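Local coordinates for tegumental protein 20.8 kDa (Clonorchis sinensis, PDB 5X2E), which binds a calcium ion through its calmodulin-like EF-hand domain, one part of a longer tegumental-allergen-like protein, at residues I6-D11 against E73-H78; T53-C58 against L63-I68. All coordinates share one frame; numbering follows the deposited sequence.

Contact 1 (I6-D11 against E73-H78); sequences IFVSID and EQKGLH. With CA (calcium ion), chain B.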
ATOM      1  N   ILE A   6      -3.516  -3.903  -3.973  1.00 25.99           N
ATOM      2  CA  ILE A   6      -2.709  -2.738  -4.346  1.00 25.75           C
ATOM      3  C   ILE A   6      -1.678  -2.452  -3.248  1.00 23.30           C
ATOM      4  O   ILE A   6      -0.525  -2.144  -3.556  1.00 23.01           O
ATOM      5  CB  ILE A   6      -3.621  -1.520  -4.650  1.00 27.37           C
ATOM      6  CG1 ILE A   6      -4.444  -1.803  -5.922  1.00 30.98           C
ATOM      7  CG2 ILE A   6      -2.791  -0.236  -4.794  1.00 25.97           C
ATOM      8  CD1 ILE A   6      -5.670  -0.921  -6.099  1.00 34.25           C
ATOM      9  N   PHE A   7      -2.063  -2.600  -1.980  1.00 22.81           N
ATOM     10  CA  PHE A   7      -1.108  -2.383  -0.877  1.00 21.38           C
ATOM     11  C   PHE A   7       0.086  -3.322  -1.064  1.00 20.13           C
ATOM     12  O   PHE A   7       1.245  -2.908  -0.985  1.00 20.05           O
ATOM     13  CB  PHE A   7      -1.717  -2.640   0.508  1.00 20.88           C
ATOM     14  CG  PHE A   7      -0.757  -2.339   1.612  1.00 20.15           C
ATOM     15  CD1 PHE A   7      -0.806  -1.111   2.250  1.00 19.88           C
ATOM     16  CD2 PHE A   7       0.195  -3.284   2.026  1.00 20.33           C
ATOM     17  CE1 PHE A   7       0.094  -0.788   3.247  1.00 20.40           C
ATOM     18  CE2 PHE A   7       1.112  -2.960   3.017  1.00 19.68           C
ATOM     19  CZ  PHE A   7       1.057  -1.719   3.628  1.00 19.35           C
ATOM     20  N   VAL A   8      -0.213  -4.599  -1.245  1.00 20.76           N
ATOM     21  CA  VAL A   8       0.853  -5.579  -1.427  1.00 21.84           C
ATOM     22  C   VAL A   8       1.692  -5.277  -2.660  1.00 21.74           C
ATOM     23  O   VAL A   8       2.923  -5.344  -2.613  1.00 22.51           O
ATOM     24  CB  VAL A   8       0.269  -6.999  -1.457  1.00 22.06           C
ATOM     25  CG1 VAL A   8       1.319  -8.013  -1.921  1.00 23.55           C
ATOM     26  CG2 VAL A   8      -0.259  -7.337  -0.059  1.00 22.33           C
ATOM     27  N   SER A   9       1.053  -4.840  -3.740  1.00 21.45           N
ATOM     28  CA  SER A   9       1.813  -4.457  -4.928  1.00 22.14           C
ATOM     29  C   SER A   9       2.760  -3.262  -4.723  1.00 22.22           C
ATOM     30  O   SER A   9       3.898  -3.248  -5.203  1.00 23.49           O
ATOM     31  CB  SER A   9       0.867  -4.134  -6.060  1.00 26.73           C
ATOM     32  OG  SER A   9       1.633  -3.959  -7.231  1.00 32.60           O
ATOM     33  N   ILE A  10       2.288  -2.248  -4.019  1.00 20.88           N
ATOM     34  CA  ILE A  10       3.120  -1.078  -3.766  1.00 20.04           C
ATOM     35  C   ILE A  10       4.288  -1.419  -2.812  1.00 19.04           C
ATOM     36  O   ILE A  10       5.423  -0.988  -3.025  1.00 19.04           O
ATOM     37  CB  ILE A  10       2.279   0.071  -3.194  1.00 19.58           C
ATOM     38  CG1 ILE A  10       1.233   0.536  -4.216  1.00 20.72           C
ATOM     39  CG2 ILE A  10       3.185   1.226  -2.782  1.00 19.99           C
ATOM     40  CD1 ILE A  10       0.172   1.457  -3.609  1.00 22.46           C
ATOM     41  N   ASP A  11       3.987  -2.191  -1.777  1.00 17.90           N
ATOM     42  CA  ASP A  11       4.927  -2.502  -0.721  1.00 18.23           C
ATOM     43  C   ASP A  11       5.822  -3.657  -1.143  1.00 19.01           C
ATOM     44  O   ASP A  11       5.742  -4.794  -0.627  1.00 20.32           O
ATOM     45  CB  ASP A  11       4.181  -2.837   0.566  1.00 18.88           C
ATOM     46  CG  ASP A  11       5.108  -3.150   1.691  1.00 18.01           C
ATOM     47  OD1 ASP A  11       6.201  -2.542   1.771  1.00 18.55           O
ATOM     48  OD2 ASP A  11       4.762  -4.050   2.490  1.00 17.96           O
ATOM     49  N   GLU A  73       0.779 -13.988   1.657  1.00 21.08           N
ATOM     50  CA  GLU A  73       1.205 -15.373   1.693  1.00 22.43           C
ATOM     51  C   GLU A  73       0.677 -16.119   0.469  1.00 23.83           C
ATOM     52  O   GLU A  73       1.378 -16.943  -0.107  1.00 26.44           O
ATOM     53  CB  GLU A  73       0.731 -16.050   2.987  1.00 21.98           C
ATOM     54  CG  GLU A  73       1.441 -15.495   4.212  1.00 20.94           C
ATOM     55  CD  GLU A  73       0.918 -16.038   5.516  1.00 22.82           C
ATOM     56  OE1 GLU A  73      -0.127 -16.715   5.512  1.00 26.00           O
ATOM     57  OE2 GLU A  73       1.591 -15.761   6.547  1.00 22.69           O
ATOM     58  N   GLN A  74      -0.572 -15.841   0.077  1.00 25.00           N
ATOM     59  CA  GLN A  74      -1.194 -16.494  -1.097  1.00 27.67           C
ATOM     60  C   GLN A  74      -0.548 -16.069  -2.394  1.00 27.12           C
ATOM     61  O   GLN A  74      -0.365 -16.882  -3.285  1.00 26.15           O
ATOM     62  CB  GLN A  74      -2.685 -16.178  -1.208  1.00 31.97           C
ATOM     63  CG  GLN A  74      -3.491 -16.679  -0.085  1.00 34.91           C
ATOM     64  CD  GLN A  74      -4.898 -16.133  -0.093  1.00 39.59           C
ATOM     65  OE1 GLN A  74      -5.400 -15.674  -1.130  1.00 44.15           O
ATOM     66  NE2 GLN A  74      -5.554 -16.187   1.062  1.00 39.64           N
ATOM     67  N   LYS A  75      -0.227 -14.780  -2.507  1.00 28.25           N
ATOM     68  CA  LYS A  75       0.395 -14.262  -3.725  1.00 28.80           C
ATOM     69  C   LYS A  75       1.732 -14.939  -3.901  1.00 28.48           C
ATOM     70  O   LYS A  75       2.087 -15.374  -4.991  1.00 29.08           O
ATOM     71  CB  LYS A  75       0.573 -12.738  -3.650  1.00 30.58           C
ATOM     72  CG  LYS A  75       1.296 -12.151  -4.882  1.00 34.47           C
ATOM     73  CD  LYS A  75       1.688 -10.703  -4.613  1.00 37.11           C
ATOM     74  CE  LYS A  75       2.419 -10.060  -5.799  1.00 39.20           C
ATOM     75  NZ  LYS A  75       2.889  -8.647  -5.547  1.00 39.55           N
ATOM     76  N   GLY A  76       2.485 -15.005  -2.815  1.00 30.03           N
ATOM     77  CA  GLY A  76       3.807 -15.583  -2.851  1.00 32.46           C
ATOM     78  C   GLY A  76       3.687 -17.002  -3.313  1.00 32.52           C
ATOM     79  O   GLY A  76       4.393 -17.424  -4.229  1.00 35.42           O
ATOM     80  N   LEU A  77       2.764 -17.740  -2.703  1.00 29.18           N
ATOM     81  CA  LEU A  77       2.589 -19.140  -3.029  1.00 29.77           C
ATOM     82  C   LEU A  77       2.144 -19.337  -4.485  1.00 28.12           C
ATOM     83  O   LEU A  77       2.645 -20.193  -5.209  1.00 29.14           O
ATOM     84  CB  LEU A  77       1.568 -19.745  -2.098  1.00 31.47           C
ATOM     85  CG  LEU A  77       1.606 -21.257  -2.126  1.00 33.10           C
ATOM     86  CD1 LEU A  77       2.962 -21.721  -1.629  1.00 36.12           C
ATOM     87  CD2 LEU A  77       0.514 -21.793  -1.239  1.00 32.23           C
ATOM     88  N   HIS A  78       1.185 -18.528  -4.907  1.00 26.82           N
ATOM     89  CA  HIS A  78       0.697 -18.615  -6.252  1.00 29.99           C
ATOM     90  C   HIS A  78       1.802 -18.326  -7.249  1.00 29.95           C
ATOM     91  O   HIS A  78       1.947 -19.028  -8.260  1.00 29.24           O
ATOM     92  CB  HIS A  78      -0.490 -17.660  -6.422  1.00 33.95           C
ATOM     93  CG  HIS A  78      -1.560 -18.252  -7.270  1.00 43.89           C
ATOM     94  ND1 HIS A  78      -1.489 -19.558  -7.704  1.00 48.80           N
ATOM     95  CD2 HIS A  78      -2.757 -17.779  -7.679  1.00 48.58           C
ATOM     96  CE1 HIS A  78      -2.568 -19.841  -8.403  1.00 51.00           C
ATOM     97  NE2 HIS A  78      -3.356 -18.782  -8.403  1.00 51.43           N
TER
HETATM   98 CA    CA B 101       7.897  -1.095   1.958  1.00 17.56          CA
HETATM   99  O   HOH W   1       4.803  -7.042  -3.819  1.00 47.67           O
HETATM  100  O   HOH W   2       2.833  -6.822  -7.992  1.00 46.70           O
HETATM  101  O   HOH W   3       9.569   0.453   2.510  1.00 23.58           O

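Contact 2 (T53-C58 against L63-I68); sequences TLETFC and LKPAEI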
ATOM      1  N   THR A  53       1.822   3.169   6.993  1.00 19.85           N
ATOM      2  CA  THR A  53       1.868   1.838   7.590  1.00 19.97           C
ATOM      3  C   THR A  53       0.648   1.015   7.216  1.00 18.73           C
ATOM      4  O   THR A  53      -0.443   1.544   6.934  1.00 19.75           O
ATOM      5  CB  THR A  53       1.947   1.904   9.134  1.00 22.42           C
ATOM      6  OG1 THR A  53       0.735   2.472   9.645  1.00 24.16           O
ATOM      7  CG2 THR A  53       3.122   2.752   9.577  1.00 25.03           C
ATOM      8  N   LEU A  54       0.835  -0.296   7.242  1.00 20.32           N
ATOM      9  CA  LEU A  54      -0.276  -1.209   7.051  1.00 20.52           C
ATOM     10  C   LEU A  54      -1.400  -0.889   8.063  1.00 22.46           C
ATOM     11  O   LEU A  54      -2.585  -0.909   7.694  1.00 25.98           O
ATOM     12  CB  LEU A  54       0.208  -2.649   7.211  1.00 20.18           C
ATOM     13  CG  LEU A  54      -0.893  -3.682   7.097  1.00 21.61           C
ATOM     14  CD1 LEU A  54      -1.599  -3.569   5.761  1.00 24.08           C
ATOM     15  CD2 LEU A  54      -0.273  -5.084   7.261  1.00 22.24           C
ATOM     16  N   GLU A  55      -1.019  -0.577   9.311  1.00 21.83           N
ATOM     17  CA  GLU A  55      -1.999  -0.284  10.376  1.00 23.28           C
ATOM     18  C   GLU A  55      -2.915   0.898  10.006  1.00 24.54           C
ATOM     19  O   GLU A  55      -4.130   0.843  10.168  1.00 25.96           O
ATOM     20  CB  GLU A  55      -1.295   0.003  11.721  1.00 25.56           C
ATOM     21  CG  GLU A  55      -0.649  -1.224  12.383  1.00 29.75           C
ATOM     22  CD  GLU A  55      -1.650  -2.235  12.929  1.00 29.70           C
ATOM     23  OE1 GLU A  55      -2.797  -1.896  13.272  1.00 32.14           O
ATOM     24  OE2 GLU A  55      -1.299  -3.390  13.021  1.00 24.78           O
ATOM     25  N   THR A  56      -2.328   1.990   9.534  1.00 24.21           N
ATOM     26  CA  THR A  56      -3.118   3.187   9.244  1.00 24.57           C
ATOM     27  C   THR A  56      -3.948   2.985   7.978  1.00 23.96           C
ATOM     28  O   THR A  56      -5.096   3.418   7.894  1.00 26.07           O
ATOM     29  CB  THR A  56      -2.207   4.408   9.124  1.00 27.28           C
ATOM     30  OG1 THR A  56      -1.517   4.584  10.377  1.00 28.23           O
ATOM     31  CG2 THR A  56      -3.019   5.640   8.832  1.00 28.77           C
ATOM     32  N   PHE A  57      -3.341   2.333   6.995  1.00 23.79           N
ATOM     33  CA  PHE A  57      -4.038   1.980   5.765  1.00 23.87           C
ATOM     34  C   PHE A  57      -5.307   1.185   6.121  1.00 25.58           C
ATOM     35  O   PHE A  57      -6.415   1.521   5.683  1.00 26.75           O
ATOM     36  CB  PHE A  57      -3.087   1.179   4.866  1.00 24.36           C
ATOM     37  CG  PHE A  57      -3.654   0.747   3.554  1.00 25.42           C
ATOM     38  CD1 PHE A  57      -4.124  -0.551   3.390  1.00 25.88           C
ATOM     39  CD2 PHE A  57      -3.640   1.599   2.455  1.00 27.59           C
ATOM     40  CE1 PHE A  57      -4.596  -0.980   2.146  1.00 26.98           C
ATOM     41  CE2 PHE A  57      -4.091   1.170   1.233  1.00 28.05           C
ATOM     42  CZ  PHE A  57      -4.566  -0.130   1.080  1.00 28.53           C
ATOM     43  N   CYS A  58      -5.149   0.177   6.978  1.00 26.43           N
ATOM     44  CA  CYS A  58      -6.264  -0.686   7.330  1.00 29.20           C
ATOM     45  C   CYS A  58      -7.317   0.047   8.160  1.00 31.15           C
ATOM     46  O   CYS A  58      -8.524  -0.132   7.969  1.00 32.38           O
ATOM     47  CB  CYS A  58      -5.778  -1.918   8.093  1.00 31.01           C
ATOM     48  SG  CYS A  58      -4.941  -3.133   7.061  1.00 34.76           S
ATOM     49  N   LEU A  63     -10.140  -2.430   7.051  1.00 35.42           N
ATOM     50  CA  LEU A  63      -9.518  -3.738   6.852  1.00 33.20           C
ATOM     51  C   LEU A  63      -8.776  -4.156   8.117  1.00 34.33           C
ATOM     52  O   LEU A  63      -8.572  -3.341   9.015  1.00 34.56           O
ATOM     53  CB  LEU A  63      -8.559  -3.700   5.656  1.00 34.69           C
ATOM     54  CG  LEU A  63      -9.139  -3.268   4.303  1.00 35.28           C
ATOM     55  CD1 LEU A  63      -8.012  -2.956   3.303  1.00 37.11           C
ATOM     56  CD2 LEU A  63     -10.127  -4.316   3.762  1.00 37.65           C
ATOM     57  N   LYS A  64      -8.372  -5.423   8.193  1.00 35.03           N
ATOM     58  CA  LYS A  64      -7.479  -5.859   9.264  1.00 35.48           C
ATOM     59  C   LYS A  64      -6.126  -6.196   8.654  1.00 32.50           C
ATOM     60  O   LYS A  64      -6.071  -6.619   7.508  1.00 32.29           O
ATOM     61  CB  LYS A  64      -8.067  -7.056  10.013  1.00 38.56           C
ATOM     62  CG  LYS A  64      -9.436  -6.755  10.614  1.00 44.29           C
ATOM     63  CD  LYS A  64     -10.108  -7.976  11.218  1.00 49.52           C
ATOM     64  CE  LYS A  64     -11.546  -7.660  11.649  1.00 53.39           C
ATOM     65  NZ  LYS A  64     -11.726  -7.651  13.132  1.00 55.22           N
ATOM     66  N   PRO A  65      -5.027  -5.990   9.406  1.00 30.23           N
ATOM     67  CA  PRO A  65      -3.699  -6.374   8.892  1.00 28.59           C
ATOM     68  C   PRO A  65      -3.662  -7.843   8.453  1.00 27.57           C
ATOM     69  O   PRO A  65      -3.012  -8.142   7.444  1.00 28.46           O
ATOM     70  CB  PRO A  65      -2.772  -6.105  10.087  1.00 29.17           C
ATOM     71  CG  PRO A  65      -3.448  -4.915  10.781  1.00 30.65           C
ATOM     72  CD  PRO A  65      -4.930  -5.185  10.637  1.00 31.38           C
ATOM     73  N   ALA A  66      -4.353  -8.726   9.169  1.00 28.21           N
ATOM     74  CA  ALA A  66      -4.412 -10.139   8.799  1.00 29.15           C
ATOM     75  C   ALA A  66      -4.841 -10.371   7.337  1.00 27.97           C
ATOM     76  O   ALA A  66      -4.368 -11.315   6.714  1.00 28.68           O
ATOM     77  CB  ALA A  66      -5.360 -10.891   9.749  1.00 29.21           C
ATOM     78  N   GLU A  67      -5.690  -9.501   6.783  1.00 29.54           N
ATOM     79  CA  GLU A  67      -6.144  -9.642   5.378  1.00 30.52           C
ATOM     80  C   GLU A  67      -5.028  -9.399   4.352  1.00 31.04           C
ATOM     81  O   GLU A  67      -4.920 -10.104   3.338  1.00 30.97           O
ATOM     82  CB  GLU A  67      -7.301  -8.697   5.097  1.00 33.86           C
ATOM     83  CG  GLU A  67      -8.547  -9.063   5.821  1.00 36.38           C
ATOM     84  CD  GLU A  67      -9.662  -8.104   5.519  1.00 38.46           C
ATOM     85  OE1 GLU A  67     -10.388  -8.329   4.523  1.00 39.68           O
ATOM     86  OE2 GLU A  67      -9.813  -7.125   6.282  1.00 39.87           O
ATOM     87  N   ILE A  68      -4.179  -8.423   4.621  1.00 29.69           N
ATOM     88  CA  ILE A  68      -3.056  -8.182   3.736  1.00 28.39           C
ATOM     89  C   ILE A  68      -2.063  -9.320   3.883  1.00 26.91           C
ATOM     90  O   ILE A  68      -1.482  -9.776   2.898  1.00 25.68           O
ATOM     91  CB  ILE A  68      -2.374  -6.819   4.038  1.00 27.95           C
ATOM     92  CG1 ILE A  68      -3.047  -5.684   3.267  1.00 30.52           C
ATOM     93  CG2 ILE A  68      -0.900  -6.840   3.653  1.00 27.74           C
ATOM     94  CD1 ILE A  68      -4.437  -5.410   3.722  1.00 32.12           C
TER

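Contact 1 (I6-D11 against E73-H78)
V8 and K75 reach toward each other tip to tip across the gap between helix 3-10 and helix 65-79. CG1 of V8 meets CD of K75 at 3.8 Å, with K75 NZ only slightly farther from the same methyl. The V8 side chain has CG1 anti to the backbone N (chi1 169°), which turns that branch to the lysine, while CG2 lies beside the backbone N. K75 comes from the other side as a fully stretched chain: with CG anti to its own N (chi1 177°) and every later torsion near 180°, it spans most of the distance between two backbones whose nearest CA atoms, those of V8 and K75, are 9.0 Å apart. Its ammonium group passes the valine and ends beside the last turn of helix 3-10, where two waters complete the link. One water donates to V8 O at 2.8 Å and accepts from K75 NZ at 3.0 Å. The other accepts from K75 NZ and is hydrogen-bonded to S9 OG at 3.2 Å. The lysine charge is thus hydrated at the helix surface, and the 92 Å² buried in all fits a thin, partly wet contact. Helix 3-10 is the entering helix of a calcium-binding EF-hand, and D11, where the chain leaves helical geometry, is the first ligand of its loop: OD1 binds the calcium ion at 2.2 Å, along with D13, T15, V17, E22 and a water. The second carboxylate oxygen, OD2, accepts a hydrogen bond from N16 N and forms a salt bridge with R72, a second-shell partner on helix 65-79 that helps hold the carboxylate in place. V8 also touches I68, F71 and R72 of that helix.

Contact 2 (T53-C58 against L63-I68)
L54 packs against I68 and P65 on the close-packed side of this helix-to-helix turn. With CG anti to the backbone N (chi1 177°), L54 offers its two methyls to different partners. The L54 and I68 side chains run past each other in opposite directions, L54 CD1 lying 3.6 Å from I68 CG1. L54 lies aslant to P65, its CD2 3.9 Å from P65 CB. SG of C58 sits beside the start of helix 65-79, 3.7 Å from K64 C, and also touches L63 CB and I68 CD1. L63 CD1 touches F57 CE1 obliquely at 4.1 Å. L63 N donates to C58 O at 3.0 Å, tilted 22° from the carbonyl plane. The exposed side is looser. There the bent chain of E55 crosses P65 at about a right angle, only its carboxylate end meeting the ring, and K64 points away while its N donates to the anti lone pair of E67 OE2. Inward, F57 also meets the rings of F7 and F44. The arrangement joins helix 54-61 to helix 65-79, which follows it, in a fold consistent with an EF-hand pair.

In the fold
From the N terminus, helix 3-10 leads into the calcium loop, and helix 20-29 leaves it. Helix 35-44 and strand 51-53, antiparallel to strand 17-19, bring the chain to helix 54-61. Contact 2 then closes a short loop, with four residues between its segments, as the chain turns into helix 65-79. Farther along that same helix, contact 1 closes a loop of 61 residues back onto helix 3-10, so contact 2 is nested inside it. The two meet where F7 packs against L54 and I68. Helix 65-79 is thus packed against helix 54-61 at its start and against helix 3-10 farther along.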